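Local coordinates for hypothetical protein (Geobacillus stearothermophilus, PDB 1SFS) that is of unknown function but is possibly a bacterial lysozyme with a glycoside hydrolase-like domain, at residues D157-D162 with S185-P190; A166-V171 with A205-A210; Q180-S185 with N211-Q216. All blocks are in the same frame, centred on the assembly; numbering follows the deposited sequence.

Contact 1: D157-D162 with S185-P190; sequences DPTKGD and SAAPRP
Asp157 and Thr159 close round the methyl of Ala187, which points toward the loop 157-162. Asp157 OD1 lies 3.4 Å from Ala187 CB, while Thr159 brings its OG1 and CG2 branches to the same methyl, OG1 at 3.7 Å. What sets this pair is a double grip on OD1. Thr159 OG1 donates to Asp157 OD1 at 2.7 Å on the syn side, close to the carboxylate plane, and Thr159 N donates to the same OD1 at 2.8 Å from the anti side, tilted 30° out of that plane. Asp157 CG is swung opposite its own backbone N (chi1 -172°), which puts the carboxylate beside Ala187, and the two bonds probably limit its turning. Its other oxygen faces Arg189: OD2 takes a bond from water 1, which in turn accepts from Arg189 NH2 at the edge of the guanidinium. Asp157 OD2 and Arg189 NH2 are 4.5 Å apart, but no N-H points at the oxygen, so any direct attraction is probably only electrostatic. At the strand end, in one conformer of Pro158, CD leans against Ser185 OG, a hydroxyl bonded to Ala204 O. An Asx turn at Asp157-Thr159 lies within a type I beta turn, 157-160, beside the loop that follows the neighbouring parallel strand, consistent with the strand-end connections of a modified beta/alpha barrel.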
# COMPACT_ATOMS: atom_id res chain seq x y z
N ASP A 157 3.22 -6.85 -7.36
CA ASP A 157 2.65 -8.03 -8.00
C ASP A 157 3.64 -9.17 -7.89
O ASP A 157 4.67 -9.15 -8.57
CB ASP A 157 2.36 -7.72 -9.46
CG ASP A 157 1.60 -8.77 -10.18
OD1 ASP A 157 1.69 -9.97 -9.73
OD2 ASP A 157 0.91 -8.46 -11.18
N PRO A 158 3.35 -10.12 -7.02
CA PRO A 158 4.21 -11.28 -6.87
C PRO A 158 4.19 -12.26 -8.05
O PRO A 158 4.94 -13.25 -7.88
CB PRO A 158 3.64 -12.02 -5.64
CG PRO A 158 2.83 -10.99 -4.91
CD PRO A 158 2.29 -10.11 -6.00
N THR A 159 3.47 -12.04 -9.12
CA THR A 159 3.32 -12.94 -10.24
C THR A 159 3.85 -12.38 -11.53
O THR A 159 3.86 -13.11 -12.53
CB THR A 159 1.85 -13.35 -10.46
OG1 THR A 159 1.13 -12.24 -11.05
CG2 THR A 159 1.19 -13.78 -9.16
N LYS A 160 4.28 -11.15 -11.62
CA LYS A 160 4.72 -10.56 -12.88
C LYS A 160 5.83 -9.59 -12.54
O LYS A 160 5.65 -8.82 -11.59
CB LYS A 160 3.57 -9.87 -13.62
CG LYS A 160 4.04 -9.07 -14.83
CD LYS A 160 2.87 -8.85 -15.79
CE LYS A 160 3.28 -7.87 -16.90
NZ LYS A 160 4.51 -8.30 -17.62
N GLY A 161 6.91 -9.65 -13.25
CA GLY A 161 8.05 -8.78 -13.05
C GLY A 161 8.94 -9.25 -11.95
O GLY A 161 8.77 -10.34 -11.38
N ASP A 162 9.91 -8.44 -11.63
CA ASP A 162 11.05 -8.74 -10.80
C ASP A 162 10.75 -8.85 -9.30
O ASP A 162 11.66 -9.27 -8.56
CB ASP A 162 12.10 -7.64 -11.04
CG ASP A 162 12.95 -7.45 -12.27
OD1 ASP A 162 13.67 -6.35 -12.47
OD2 ASP A 162 12.95 -8.43 -13.03
N SER A 185 -0.58 -7.28 -2.09
CA SER A 185 -0.44 -7.96 -3.36
C SER A 185 -1.45 -7.47 -4.37
O SER A 185 -2.65 -7.37 -4.06
CB SER A 185 -0.64 -9.46 -3.13
OG SER A 185 -0.54 -10.12 -4.37
N ALA A 186 -0.99 -7.23 -5.59
CA ALA A 186 -1.79 -6.81 -6.71
C ALA A 186 -2.21 -7.94 -7.63
O ALA A 186 -2.58 -7.69 -8.77
CB ALA A 186 -1.04 -5.73 -7.50
N ALA A 187 -2.21 -9.18 -7.15
CA ALA A 187 -2.62 -10.33 -7.96
C ALA A 187 -3.23 -11.39 -7.08
O ALA A 187 -2.83 -11.49 -5.90
CB ALA A 187 -1.38 -10.94 -8.64
N PRO A 188 -4.10 -12.23 -7.60
CA PRO A 188 -4.75 -12.07 -8.91
C PRO A 188 -5.77 -10.95 -8.85
O PRO A 188 -6.04 -10.38 -7.78
CB PRO A 188 -5.42 -13.45 -9.13
CG PRO A 188 -5.75 -13.86 -7.74
CD PRO A 188 -4.63 -13.39 -6.86
N ARG A 189 -6.36 -10.62 -9.97
CA ARG A 189 -7.23 -9.48 -10.09
C ARG A 189 -8.54 -9.87 -10.76
O ARG A 189 -8.78 -9.60 -11.96
CB ARG A 189 -6.50 -8.41 -10.91
CG ARG A 189 -7.11 -7.05 -10.90
CD ARG A 189 -6.32 -6.00 -11.71
NE ARG A 189 -5.00 -5.93 -11.17
CZ ARG A 189 -3.84 -5.81 -11.78
NH1 ARG A 189 -3.77 -5.67 -13.10
NH2 ARG A 189 -2.75 -5.81 -11.02
N PRO A 190 -9.42 -10.58 -10.06
CA PRO A 190 -10.68 -11.03 -10.66
C PRO A 190 -11.60 -9.87 -11.02
O PRO A 190 -12.41 -10.07 -11.92
CB PRO A 190 -11.30 -11.89 -9.56
CG PRO A 190 -10.69 -11.40 -8.26
CD PRO A 190 -9.27 -11.07 -8.69
O HOH W 1 0.11 -5.89 -11.76

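Contact 2: A166-V171 with A205-A210; sequences AYCEAV and APPCSA
Cys168 and Cys208 are joined by a disulfide, SG to SG 2.2 Å with chi3 -93°, and everything else here fits round that knuckle of sulfur. The Cys168 sulfur packs against the adjoining rings of Pro207 and Pro206, 3.7 Å from Pro207 CD and a little farther from Pro206 CB. Cys208 turns its SG in between its own N and carbonyl carbon (chi1 63°), which brings it obliquely against the Tyr167 ring, 3.5 Å from Tyr167 CE2, in a sulfur-aromatic contact. The covalent cross-link thus ties helix 163-173 to the long connection between strands 182-185 and 211-218, helix packing on the outside of a curled sheet. Tyr167 is the larger bump. Pro206 CG lies 3.7 Å from Tyr167 CD2, the two side chains crossing at a slant, while the methyl CG2 of its helix neighbour Val171 sits over one face of the tyrosine ring. Beyond the ring, the hydroxyl reaches into a notch made by Ser209 and Ala210: Tyr167 OH donates to Ser209 O at 2.7 Å, in the carbonyl plane on a lone pair, and lies 3.4 Å from Ala210 CB. Behind the notch Ile183 of strand 182-185 also touches Tyr167, Pro206 and Ala210.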
# COMPACT_ATOMS: atom_id res chain seq x y z
N ALA A 166 13.28 -10.66 -6.21
CA ALA A 166 14.01 -9.67 -5.44
C ALA A 166 13.69 -9.76 -3.95
O ALA A 166 14.56 -9.70 -3.10
CB ALA A 166 13.72 -8.27 -5.99
N TYR A 167 12.39 -9.89 -3.65
CA TYR A 167 11.94 -10.01 -2.30
C TYR A 167 12.50 -11.26 -1.65
O TYR A 167 13.00 -11.23 -0.53
CB TYR A 167 10.36 -9.99 -2.27
CG TYR A 167 9.84 -10.27 -0.89
CD1 TYR A 167 9.77 -9.28 0.10
CD2 TYR A 167 9.44 -11.56 -0.56
CE1 TYR A 167 9.30 -9.60 1.37
CE2 TYR A 167 9.01 -11.87 0.71
CZ TYR A 167 8.93 -10.89 1.67
OH TYR A 167 8.53 -11.18 2.96
N CYS A 168 12.40 -12.40 -2.35
CA CYS A 168 12.88 -13.66 -1.73
C CYS A 168 14.40 -13.63 -1.55
O CYS A 168 14.88 -14.15 -0.52
CB CYS A 168 12.40 -14.85 -2.48
SG CYS A 168 10.58 -15.09 -2.34
N GLU A 169 15.16 -13.01 -2.46
CA GLU A 169 16.58 -12.86 -2.23
C GLU A 169 16.82 -11.98 -1.03
O GLU A 169 17.68 -12.28 -0.16
CB GLU A 169 17.26 -12.29 -3.47
CG GLU A 169 18.69 -11.90 -3.23
CD GLU A 169 19.42 -11.29 -4.39
OE1 GLU A 169 20.59 -10.82 -4.16
OE2 GLU A 169 18.89 -11.32 -5.52
N ALA A 170 16.09 -10.87 -0.90
CA ALA A 170 16.27 -10.00 0.25
C ALA A 170 16.01 -10.73 1.55
O ALA A 170 16.73 -10.56 2.54
CB ALA A 170 15.39 -8.77 0.11
N VAL A 171 14.97 -11.54 1.61
CA VAL A 171 14.65 -12.33 2.80
C VAL A 171 15.74 -13.33 3.11
O VAL A 171 16.09 -13.51 4.28
CB VAL A 171 13.31 -13.05 2.63
CG1 VAL A 171 13.07 -14.08 3.72
CG2 VAL A 171 12.16 -12.07 2.57
N ALA A 205 1.10 -14.71 -3.42
CA ALA A 205 2.21 -14.42 -2.53
C ALA A 205 3.52 -14.77 -3.20
O ALA A 205 3.57 -15.63 -4.04
CB ALA A 205 2.06 -15.28 -1.30
N PRO A 206 4.62 -14.14 -2.77
CA PRO A 206 5.93 -14.61 -3.25
C PRO A 206 6.21 -15.97 -2.70
O PRO A 206 5.61 -16.40 -1.72
CB PRO A 206 6.88 -13.60 -2.67
CG PRO A 206 6.21 -13.11 -1.45
CD PRO A 206 4.74 -13.07 -1.78
N PRO A 207 7.16 -16.71 -3.29
CA PRO A 207 7.41 -18.10 -2.89
C PRO A 207 8.34 -18.22 -1.70
O PRO A 207 9.16 -19.14 -1.71
CB PRO A 207 7.98 -18.69 -4.16
CG PRO A 207 8.70 -17.60 -4.80
CD PRO A 207 7.89 -16.37 -4.53
N CYS A 208 8.25 -17.37 -0.74
CA CYS A 208 9.03 -17.41 0.50
C CYS A 208 8.21 -16.73 1.60
O CYS A 208 7.13 -16.19 1.35
CB CYS A 208 10.37 -16.79 0.28
SG CYS A 208 10.28 -15.03 -0.15
N SER A 209 8.76 -16.68 2.82
CA SER A 209 8.07 -16.12 3.96
C SER A 209 7.63 -14.69 3.72
O SER A 209 8.45 -13.84 3.33
CB SER A 209 9.05 -16.08 5.16
OG SER A 209 8.36 -15.63 6.32
N ALA A 210 6.37 -14.40 4.02
CA ALA A 210 5.85 -13.06 3.87
C ALA A 210 4.59 -12.87 4.71
O ALA A 210 3.89 -13.79 5.04
CB ALA A 210 5.52 -12.78 2.45

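Contact 3: Q180-S185 with N211-Q216; sequences QAVIWS and NVWVWQ
Two neighbouring parallel strands, 182-185 and 211-216, run side by side at 17° and carry a beta bulge where Trp213 is the extra residue. Ile183 N bonds Asn211 O at 2.8 Å; then Ile183 O receives both Trp213 N at 3.1 Å and, weakly, Val214 N. After the shift Ser185 N meets Val214 O and Gln216 N meets Ser185 O, each at 2.9 Å. Ala181 O, just before strand 182-185, accepts from Asn211 ND2, lying close to the plane of that amide, and water 2 links the same carbonyl to Asn211 N. On the face with Val182 and Val214, Trp184 carries CG opposite its backbone N (chi1 179°), a setting that presents one face of the indole to Val214: Val214 CG1 is 3.7 Å from the centroid of the Trp184 five-membered ring in a CH-pi contact. Gln216 N lies at the ring edge, and Trp184 NE1 itself bonds Asn229 OD1. Replacing this indole with an alanine is likely to leave Asn229 OD1 without its NE1 donor and a gap under Val214 CG1. Val182 CG2 makes a similar, longer contact over the six-membered ring of Trp213, the two side chains crossing at about a right angle. Val182 and Val214 also touch Phe124 of strand 122-126; this face probably looks to the inside of the sheet, consistent with a modified beta/alpha barrel of glycoside hydrolase-like families.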
# COMPACT_ATOMS: atom_id res chain seq x y z
N GLN A 180 9.59 -7.87 9.17
CA GLN A 180 9.13 -6.48 9.21
C GLN A 180 8.22 -6.13 8.07
O GLN A 180 7.28 -5.35 8.25
CB GLN A 180 10.33 -5.51 9.22
CG GLN A 180 11.31 -5.69 10.40
CD GLN A 180 10.74 -5.55 11.77
OE1 GLN A 180 9.87 -4.72 11.95
NE2 GLN A 180 11.25 -6.29 12.72
N ALA A 181 8.50 -6.54 6.85
CA ALA A 181 7.72 -6.08 5.71
C ALA A 181 6.33 -6.69 5.69
O ALA A 181 6.12 -7.86 6.02
CB ALA A 181 8.41 -6.38 4.39
N VAL A 182 5.37 -5.89 5.23
CA VAL A 182 4.02 -6.32 4.93
C VAL A 182 3.76 -6.10 3.45
O VAL A 182 4.05 -5.02 2.94
CB VAL A 182 3.00 -5.58 5.80
CG1 VAL A 182 1.59 -5.93 5.42
CG2 VAL A 182 3.27 -5.85 7.26
N ILE A 183 3.24 -7.12 2.78
CA ILE A 183 2.95 -7.05 1.36
C ILE A 183 1.45 -6.80 1.13
O ILE A 183 0.60 -7.44 1.73
CB ILE A 183 3.43 -8.32 0.62
CG1 ILE A 183 4.96 -8.43 0.69
CG2 ILE A 183 2.95 -8.35 -0.82
CD1 ILE A 183 5.52 -9.70 0.09
N TRP A 184 1.22 -5.86 0.22
CA TRP A 184 -0.05 -5.60 -0.42
C TRP A 184 0.07 -6.15 -1.84
O TRP A 184 0.80 -5.58 -2.66
CB TRP A 184 -0.33 -4.09 -0.39
CG TRP A 184 -1.60 -3.63 -1.02
CD1 TRP A 184 -2.61 -4.33 -1.61
CD2 TRP A 184 -1.96 -2.25 -1.11
NE1 TRP A 184 -3.59 -3.48 -2.04
CE2 TRP A 184 -3.22 -2.20 -1.77
CE3 TRP A 184 -1.34 -1.08 -0.70
CZ2 TRP A 184 -3.88 -1.00 -2.03
CZ3 TRP A 184 -1.99 0.10 -0.97
CH2 TRP A 184 -3.23 0.12 -1.62
N SER A 185 -0.58 -7.28 -2.09
CA SER A 185 -0.44 -7.96 -3.36
C SER A 185 -1.45 -7.47 -4.37
O SER A 185 -2.65 -7.37 -4.06
CB SER A 185 -0.64 -9.46 -3.13
OG SER A 185 -0.54 -10.12 -4.37
N ASN A 211 4.33 -11.59 4.99
CA ASN A 211 3.10 -11.14 5.62
C ASN A 211 2.22 -10.50 4.54
O ASN A 211 2.30 -9.29 4.32
CB ASN A 211 3.40 -10.12 6.71
CG ASN A 211 4.30 -10.62 7.78
OD1 ASN A 211 4.02 -11.64 8.38
ND2 ASN A 211 5.43 -9.94 7.98
N VAL A 212 1.43 -11.29 3.84
CA VAL A 212 0.62 -10.78 2.73
C VAL A 212 -0.75 -10.42 3.30
O VAL A 212 -1.66 -11.25 3.40
CB VAL A 212 0.53 -11.75 1.55
CG1 VAL A 212 -0.24 -11.09 0.44
CG2 VAL A 212 1.89 -12.20 1.11
N TRP A 213 -0.87 -9.19 3.76
CA TRP A 213 -1.99 -8.72 4.54
C TRP A 213 -2.96 -7.84 3.81
O TRP A 213 -3.96 -7.43 4.38
CB TRP A 213 -1.53 -8.01 5.82
CG TRP A 213 -0.86 -8.91 6.82
CD1 TRP A 213 -0.68 -10.25 6.77
CD2 TRP A 213 -0.28 -8.42 8.04
NE1 TRP A 213 -0.01 -10.65 7.94
CE2 TRP A 213 0.24 -9.55 8.71
CE3 TRP A 213 -0.17 -7.14 8.61
CZ2 TRP A 213 0.88 -9.43 9.93
CZ3 TRP A 213 0.47 -7.02 9.83
CH2 TRP A 213 0.95 -8.16 10.43
N VAL A 214 -2.69 -7.48 2.57
CA VAL A 214 -3.59 -6.69 1.75
C VAL A 214 -3.62 -7.30 0.36
O VAL A 214 -2.59 -7.79 -0.12
CB VAL A 214 -3.22 -5.19 1.67
CG1 VAL A 214 -4.46 -4.35 1.45
CG2 VAL A 214 -2.41 -4.72 2.87
N TRP A 215 -4.76 -7.22 -0.32
CA TRP A 215 -4.95 -7.77 -1.63
C TRP A 215 -5.79 -6.80 -2.47
O TRP A 215 -6.97 -6.58 -2.13
CB TRP A 215 -5.67 -9.12 -1.54
CG TRP A 215 -5.95 -9.76 -2.84
CD1 TRP A 215 -5.26 -9.68 -4.01
CD2 TRP A 215 -7.06 -10.63 -3.14
NE1 TRP A 215 -5.86 -10.42 -4.98
CE2 TRP A 215 -6.97 -11.01 -4.47
CE3 TRP A 215 -8.13 -11.09 -2.37
CZ2 TRP A 215 -7.92 -11.85 -5.07
CZ3 TRP A 215 -9.08 -11.92 -2.95
CH2 TRP A 215 -8.95 -12.28 -4.28
N GLN A 216 -5.24 -6.26 -3.53
CA GLN A 216 -6.00 -5.45 -4.49
C GLN A 216 -6.62 -6.45 -5.48
O GLN A 216 -5.93 -6.92 -6.38
CB GLN A 216 -5.15 -4.42 -5.16
CG GLN A 216 -5.97 -3.39 -5.91
CD GLN A 216 -5.06 -2.45 -6.62
OE1 GLN A 216 -4.33 -2.90 -7.53
NE2 GLN A 216 -5.04 -1.20 -6.20
O HOH W 2 6.28 -9.74 3.98

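The contacts interlock along the chain: 157-162, 166-171 and 180-185 come first, then 185-190, 205-210 and 211-216 answer them in the same order. Contact 3 pairs two strands of the curled sheet; contact 1 continues from the end of strand 182-185, sharing Ser185, and contact 2 lies on the outside, between helix 163-173 and the long connection. Centres are about 12 Å apart for contacts 1 and 3 and for 2 and 3, and about 13 Å for 1 and 2. They touch through Pro158 on Ala205 and Pro206, through Ile183 on Tyr167, and through Trp215 NE1 at Pro188 O. Together they join helix 163-173, the connection 186-210 and the two adjacent strands within the glycoside hydrolase-like domain.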